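Local coordinates for protein sulfite dehydrogenase (Paracoccus pantotrophus, PDB 2XTS) that probably oxidises protein-bound sulfane sulfur at a molybdenum-molybdopterin site and passes the electrons to heme c of a cytochrome partner, at residues G166-A171 with R256-V261; L213-P216 with M222-K225. One frame throughout, in Å; residues are numbered along the deposited sequence.

Interaction 1: G166-A171 with R256-V261. With CO (cobalt (II) ion), chain G.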
loop_
_atom_site.group_PDB
_atom_site.type_symbol
_atom_site.label_atom_id
_atom_site.label_comp_id
_atom_site.label_asym_id
_atom_site.label_seq_id
_atom_site.Cartn_x
_atom_site.Cartn_y
_atom_site.Cartn_z
ATOM N N GLY A 166 28.420 24.525 8.844
ATOM C CA GLY A 166 27.892 23.173 8.653
ATOM C C GLY A 166 27.338 22.951 7.264
ATOM O O GLY A 166 26.139 23.149 7.026
ATOM N N LYS A 167 28.206 22.482 6.366
ATOM C CA LYS A 167 27.896 22.343 4.946
ATOM C C LYS A 167 27.440 20.927 4.535
ATOM O O LYS A 167 26.859 20.761 3.446
ATOM C CB LYS A 167 29.153 22.716 4.138
ATOM C CG LYS A 167 29.691 24.166 4.317
ATOM C CD LYS A 167 28.633 25.203 4.042
ATOM C CE LYS A 167 29.211 26.633 3.994
ATOM N NZ LYS A 167 30.130 26.853 2.842
ATOM N N TRP A 168 27.718 19.940 5.388
ATOM C CA TRP A 168 27.421 18.536 5.109
ATOM C C TRP A 168 26.742 17.916 6.302
ATOM O O TRP A 168 27.060 18.237 7.445
ATOM C CB TRP A 168 28.710 17.761 4.792
ATOM C CG TRP A 168 29.374 18.104 3.521
ATOM C CD1 TRP A 168 30.235 19.128 3.304
ATOM C CD2 TRP A 168 29.230 17.416 2.277
ATOM N NE1 TRP A 168 30.645 19.111 1.994
ATOM C CE2 TRP A 168 30.054 18.061 1.349
ATOM C CE3 TRP A 168 28.508 16.292 1.868
ATOM C CZ2 TRP A 168 30.175 17.631 0.025
ATOM C CZ3 TRP A 168 28.633 15.847 0.538
ATOM C CH2 TRP A 168 29.449 16.528 -0.362
ATOM N N LEU A 169 25.831 16.991 6.012
ATOM C CA LEU A 169 25.194 16.165 7.023
ATOM C C LEU A 169 25.593 14.733 6.767
ATOM O O LEU A 169 25.530 14.239 5.629
ATOM C CB LEU A 169 23.673 16.316 6.974
ATOM C CG LEU A 169 22.829 15.462 7.932
ATOM C CD1 LEU A 169 21.523 16.161 8.239
ATOM C CD2 LEU A 169 22.548 14.084 7.332
ATOM N N TYR A 170 26.026 14.071 7.831
ATOM C CA TYR A 170 26.355 12.658 7.799
ATOM C C TYR A 170 25.285 11.903 8.560
ATOM O O TYR A 170 25.033 12.207 9.727
ATOM C CB TYR A 170 27.700 12.458 8.458
ATOM C CG TYR A 170 28.171 11.025 8.558
ATOM C CD1 TYR A 170 28.683 10.342 7.445
ATOM C CD2 TYR A 170 28.188 10.373 9.787
ATOM C CE1 TYR A 170 29.161 9.035 7.575
ATOM C CE2 TYR A 170 28.628 9.081 9.920
ATOM C CZ TYR A 170 29.140 8.423 8.825
ATOM O OH TYR A 170 29.596 7.125 8.952
ATOM N N ALA A 171 24.665 10.914 7.915
ATOM C CA ALA A 171 23.610 10.129 8.565
ATOM C C ALA A 171 24.098 8.716 8.743
ATOM O O ALA A 171 24.633 8.128 7.803
ATOM C CB ALA A 171 22.313 10.112 7.756
ATOM N N ARG A 256 33.799 8.206 -10.781
ATOM C CA ARG A 256 32.886 9.204 -10.264
ATOM C C ARG A 256 32.546 8.905 -8.809
ATOM O O ARG A 256 32.277 7.745 -8.472
ATOM C CB ARG A 256 31.594 9.262 -11.070
ATOM C CG ARG A 256 31.749 9.701 -12.493
ATOM C CD ARG A 256 30.469 9.498 -13.250
ATOM N NE ARG A 256 30.483 10.038 -14.601
ATOM C CZ ARG A 256 29.604 9.702 -15.538
ATOM N NH1 ARG A 256 28.670 8.800 -15.271
ATOM N NH2 ARG A 256 29.646 10.260 -16.741
ATOM N N LYS A 257 32.529 9.954 -7.989
ATOM C CA LYS A 257 31.973 9.843 -6.655
ATOM C C LYS A 257 30.739 10.728 -6.572
ATOM O O LYS A 257 30.529 11.595 -7.408
ATOM C CB LYS A 257 32.994 10.214 -5.565
ATOM C CG LYS A 257 33.416 11.695 -5.578
ATOM C CD LYS A 257 34.366 12.019 -4.437
ATOM C CE LYS A 257 34.766 13.479 -4.393
ATOM N NZ LYS A 257 35.722 13.674 -3.272
ATOM N N TRP A 258 29.936 10.503 -5.541
ATOM C CA TRP A 258 28.817 11.363 -5.212
ATOM C C TRP A 258 27.863 11.378 -6.405
ATOM O O TRP A 258 27.315 12.411 -6.750
ATOM C CB TRP A 258 29.280 12.772 -4.854
ATOM C CG TRP A 258 30.227 12.888 -3.707
ATOM C CD1 TRP A 258 30.609 11.923 -2.804
ATOM C CD2 TRP A 258 30.963 14.054 -3.386
ATOM N NE1 TRP A 258 31.531 12.458 -1.921
ATOM C CE2 TRP A 258 31.761 13.765 -2.263
ATOM C CE3 TRP A 258 31.008 15.342 -3.936
ATOM C CZ2 TRP A 258 32.618 14.725 -1.696
ATOM C CZ3 TRP A 258 31.847 16.291 -3.363
ATOM C CH2 TRP A 258 32.635 15.973 -2.261
ATOM N N THR A 259 27.618 10.206 -7.033
ATOM C CA THR A 259 26.601 10.088 -8.069
ATOM C C THR A 259 25.321 9.806 -7.318
ATOM O O THR A 259 24.903 8.669 -7.117
ATOM C CB THR A 259 26.960 9.012 -9.112
ATOM O OG1 THR A 259 27.341 7.791 -8.435
ATOM C CG2 THR A 259 28.135 9.508 -9.940
ATOM N N TRP A 260 24.709 10.877 -6.856
ATOM C CA TRP A 260 23.569 10.762 -5.976
ATOM C C TRP A 260 22.274 10.486 -6.731
ATOM O O TRP A 260 21.485 9.628 -6.332
ATOM C CB TRP A 260 23.432 12.032 -5.136
ATOM C CG TRP A 260 24.616 12.299 -4.260
ATOM C CD1 TRP A 260 25.284 11.405 -3.495
ATOM C CD2 TRP A 260 25.242 13.570 -4.030
ATOM N NE1 TRP A 260 26.313 12.027 -2.820
ATOM C CE2 TRP A 260 26.302 13.361 -3.125
ATOM C CE3 TRP A 260 25.035 14.852 -4.536
ATOM C CZ2 TRP A 260 27.134 14.401 -2.694
ATOM C CZ3 TRP A 260 25.876 15.880 -4.110
ATOM C CH2 TRP A 260 26.902 15.647 -3.200
ATOM N N VAL A 261 22.003 11.225 -7.798
ATOM C CA VAL A 261 20.698 11.121 -8.453
ATOM C C VAL A 261 20.592 9.881 -9.332
ATOM O O VAL A 261 21.564 9.428 -9.952
ATOM C CB VAL A 261 20.247 12.396 -9.242
ATOM C CG1 VAL A 261 18.717 12.456 -9.354
ATOM C CG2 VAL A 261 20.683 13.658 -8.584
HETATM CO CO CO G . 25.889 6.813 -7.200
HETATM O O HOH W 1 27.104 7.485 -5.553
HETATM O O HOH W 2 27.051 5.047 -7.381
#
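Three tryptophan rings make this small apolar contact at the surface, with Trp-168 on strand 168-173 and Trp-258 and Trp-260 in the loop after strand 255-257. It joins the molybdopterin-binding domain to a loop in the range of the dimerisation family. The backbones stay apart: the CA atoms of Trp-168 and Trp-258 are 12.6 Å from each other. Side chains alone bridge the gap. Trp-168 has CG anti to its carbonyl carbon (chi1 -69°), which sends the indole across to the loop.

Its benzo edge then serves both partners. Trp-168 and Trp-258 form a tilted edge-to-face pair. Their six-membered rings are 4.9 Å apart between centroids, with planes at 55°. CH2 of Trp-168 lies 3.7 Å above the plane of the Trp-258 ring, shifted toward its rim. Lys-257 CE covers the opposite face of that ring. On the Trp-260 side, CZ3 of Trp-168 meets CZ2 of Trp-260 at 3.8 Å. That atom of Trp-260 sits at the edge of the Trp-168 ring, near its plane.

Thr-259 separates the two loop tryptophans and centres an inverse gamma turn. The turn's bond from Trp-260 N to Trp-258 O is weak. Thr-259 also binds cobalt through O and OG1, each at 2.1 Å. Two waters, Glu-219 and His-369 complete six ligands. Trp-258 NE1 bonds to Glu-238, and Trp-260 stacks on Trp-218. Arg-256 and Lys-257 pair in a parallel ladder with a strand of the cytochrome chain.

The attraction between the two segments is therefore dispersion and the weak pull of an aromatic edge on a face. The metal and hydrogen bonds of the loop go to other partners.

Interaction 2: L213-P216 with M222-K225. With MTE (phosphonic acidmono-(2-amino-5,6-dimercapto-4-oxo-3,7,8a,9,10,10a-hexahydro-4H-8-oxa-1,3,9,10-tetraaza-anthracen-7-ylmethyl)ester), chain E.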
loop_
_atom_site.group_PDB
_atom_site.type_symbol
_atom_site.label_atom_id
_atom_site.label_comp_id
_atom_site.label_asym_id
_atom_site.label_seq_id
_atom_site.Cartn_x
_atom_site.Cartn_y
_atom_site.Cartn_z
ATOM N N LEU A 213 15.646 7.486 6.634
ATOM C CA LEU A 213 15.644 8.584 5.697
ATOM C C LEU A 213 14.993 8.217 4.379
ATOM O O LEU A 213 15.188 7.119 3.868
ATOM C CB LEU A 213 17.068 9.067 5.418
ATOM C CG LEU A 213 17.848 9.586 6.627
ATOM C CD1 LEU A 213 19.206 10.159 6.210
ATOM C CD2 LEU A 213 17.042 10.623 7.409
ATOM N N VAL A 214 14.260 9.185 3.849
ATOM C CA VAL A 214 13.669 9.166 2.515
ATOM C C VAL A 214 14.332 10.319 1.770
ATOM O O VAL A 214 14.302 11.474 2.242
ATOM C CB VAL A 214 12.125 9.286 2.562
ATOM C CG1 VAL A 214 11.559 9.563 1.186
ATOM C CG2 VAL A 214 11.568 8.011 3.132
ATOM N N VAL A 215 15.003 9.999 0.650
ATOM C CA VAL A 215 15.872 10.952 -0.080
ATOM C C VAL A 215 15.418 10.995 -1.541
ATOM O O VAL A 215 15.941 10.268 -2.393
ATOM C CB VAL A 215 17.356 10.517 0.028
ATOM C CG1 VAL A 215 18.263 11.632 -0.491
ATOM C CG2 VAL A 215 17.706 10.085 1.482
ATOM N N PRO A 216 14.383 11.787 -1.835
ATOM C CA PRO A 216 13.722 11.654 -3.123
ATOM C C PRO A 216 14.662 11.795 -4.324
ATOM O O PRO A 216 15.442 12.740 -4.433
ATOM C CB PRO A 216 12.675 12.740 -3.086
ATOM C CG PRO A 216 12.322 12.805 -1.645
ATOM C CD PRO A 216 13.626 12.687 -0.953
ATOM N N MET A 222 21.517 5.892 0.163
ATOM C CA MET A 222 21.468 7.062 1.004
ATOM C C MET A 222 20.223 7.082 1.890
ATOM O O MET A 222 20.130 7.911 2.784
ATOM C CB MET A 222 21.593 8.290 0.141
ATOM C CG MET A 222 22.890 8.292 -0.648
ATOM S SD MET A 222 23.042 9.772 -1.679
ATOM C CE MET A 222 23.736 10.940 -0.524
ATOM N N TRP A 223 19.284 6.156 1.643
ATOM C CA TRP A 223 18.051 6.081 2.430
ATOM C C TRP A 223 18.349 5.313 3.717
ATOM O O TRP A 223 17.913 4.165 3.907
ATOM C CB TRP A 223 16.931 5.420 1.615
ATOM C CG TRP A 223 16.466 6.172 0.400
ATOM C CD1 TRP A 223 17.225 6.728 -0.591
ATOM C CD2 TRP A 223 15.121 6.287 -0.008
ATOM N NE1 TRP A 223 16.413 7.259 -1.557
ATOM C CE2 TRP A 223 15.108 7.008 -1.213
ATOM C CE3 TRP A 223 13.909 5.930 0.583
ATOM C CZ2 TRP A 223 13.935 7.332 -1.868
ATOM C CZ3 TRP A 223 12.750 6.237 -0.059
ATOM C CH2 TRP A 223 12.761 6.933 -1.280
ATOM N N VAL A 224 19.145 5.924 4.589
ATOM C CA VAL A 224 19.668 5.267 5.776
ATOM C C VAL A 224 18.497 4.759 6.646
ATOM O O VAL A 224 17.612 5.528 7.033
ATOM C CB VAL A 224 20.603 6.212 6.569
ATOM C CG1 VAL A 224 21.091 5.526 7.845
ATOM C CG2 VAL A 224 21.777 6.659 5.726
ATOM N N LYS A 225 18.530 3.470 6.954
ATOM C CA LYS A 225 17.518 2.817 7.775
ATOM C C LYS A 225 17.937 2.778 9.245
ATOM O O LYS A 225 19.124 2.809 9.584
ATOM C CB LYS A 225 17.292 1.397 7.247
ATOM C CG LYS A 225 16.608 1.350 5.923
ATOM C CD LYS A 225 16.309 -0.064 5.428
ATOM C CE LYS A 225 17.533 -0.872 5.063
ATOM N NZ LYS A 225 17.128 -2.246 4.694
HETATM N N1 MTE E . 20.559 1.656 6.024
HETATM C C2 MTE E . 21.264 0.984 6.928
HETATM N N2 MTE E . 21.297 1.443 8.197
HETATM N N3 MTE E . 21.924 -0.150 6.623
HETATM C C4 MTE E . 21.930 -0.679 5.365
HETATM O O4 MTE E . 22.557 -1.741 5.167
HETATM N N5 MTE E . 21.196 -0.354 2.988
HETATM C C6 MTE E . 20.943 0.749 2.090
HETATM C C7 MTE E . 19.746 1.611 2.460
HETATM N N8 MTE E . 19.819 1.992 3.847
HETATM C C9 MTE E . 21.208 0.017 4.320
HETATM C C10 MTE E . 20.515 1.248 4.720
HETATM C "C1'" MTE E . 20.805 0.319 0.641
HETATM S "S1'" MTE E . 22.246 -0.130 -0.246
HETATM C "C2'" MTE E . 19.614 0.351 -0.003
HETATM S "S2'" MTE E . 19.476 0.043 -1.689
HETATM C "C3'" MTE E . 18.365 0.710 0.773
HETATM O "O3'" MTE E . 18.567 0.872 2.186
HETATM C "C4'" MTE E . 17.329 -0.389 0.624
HETATM O "O4'" MTE E . 16.119 -0.003 1.291
HETATM P P MTE E . 15.085 -1.188 1.604
HETATM O O1P MTE E . 14.770 -1.687 0.162
HETATM O O2P MTE E . 15.751 -2.272 2.386
HETATM O O3P MTE E . 13.909 -0.521 2.230
#
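Trp-223 lays one indole face against the backbone of Val-214 and Val-215, and this is the tight part of the contact. Val-215 N sits 3.5 Å above the ring plane, over its centre. Val-214 CA and Val-215 CB make CH-pi contacts with the six- and five-membered rings. Val-214 CG1 adds a touch on Trp-223 CZ3 at 3.7 Å. The indole turns this way with CG anti to the carbonyl carbon (chi1 -65°), and its NE1 bonds to Trp-218 O. With an alanine in place of this indole, Val-214 and Val-215 would probably lose their cover and Trp-218 O its N-H donor.

Beside the ring, Leu-213 N donates to Val-224 O at 2.8 Å, with a fairly straight N-H...O angle of 164°. Other margins are looser. Leu-213 CD1 and Val-224 CB are 4.2 Å apart, and Pro-216 N stays 4.5 Å from Trp-223 CZ2. No touching residue here is open to solvent.

The far side of 222-225 holds the molybdopterin. Trp-223 O accepts from its N8, Lys-225 N and O bond to N1 and N2, and Lys-225 NZ reaches O2P at 2.7 Å.

Around the pair, strand 112-119 packs on Val-214 and Trp-223, strand 181-184 on Leu-213, Val-215 and Met-222, and helix 185-191 on Val-215 and Pro-216.

The centres of the two contacts are 12 Å apart, on the same side of the chain's centre. Interaction 2 falls between the two segments of interaction 1 in sequence: 166-171 comes first, then 213-216, 222-225 and 256-261. They touch directly. Ala-171 CB lies 3.5 Å from Leu-213 CD1, and in one of its two conformers Met-222 packs on Trp-260. Strand 181-184 packs against residues of both. Interaction 2 is buried in the molybdopterin-binding domain and holds residues that bind the molybdopterin. Interaction 1 is at the surface beside the cytochrome chain. Together they place the molybdopterin pocket close to the cobalt-binding loop at the cytochrome interface.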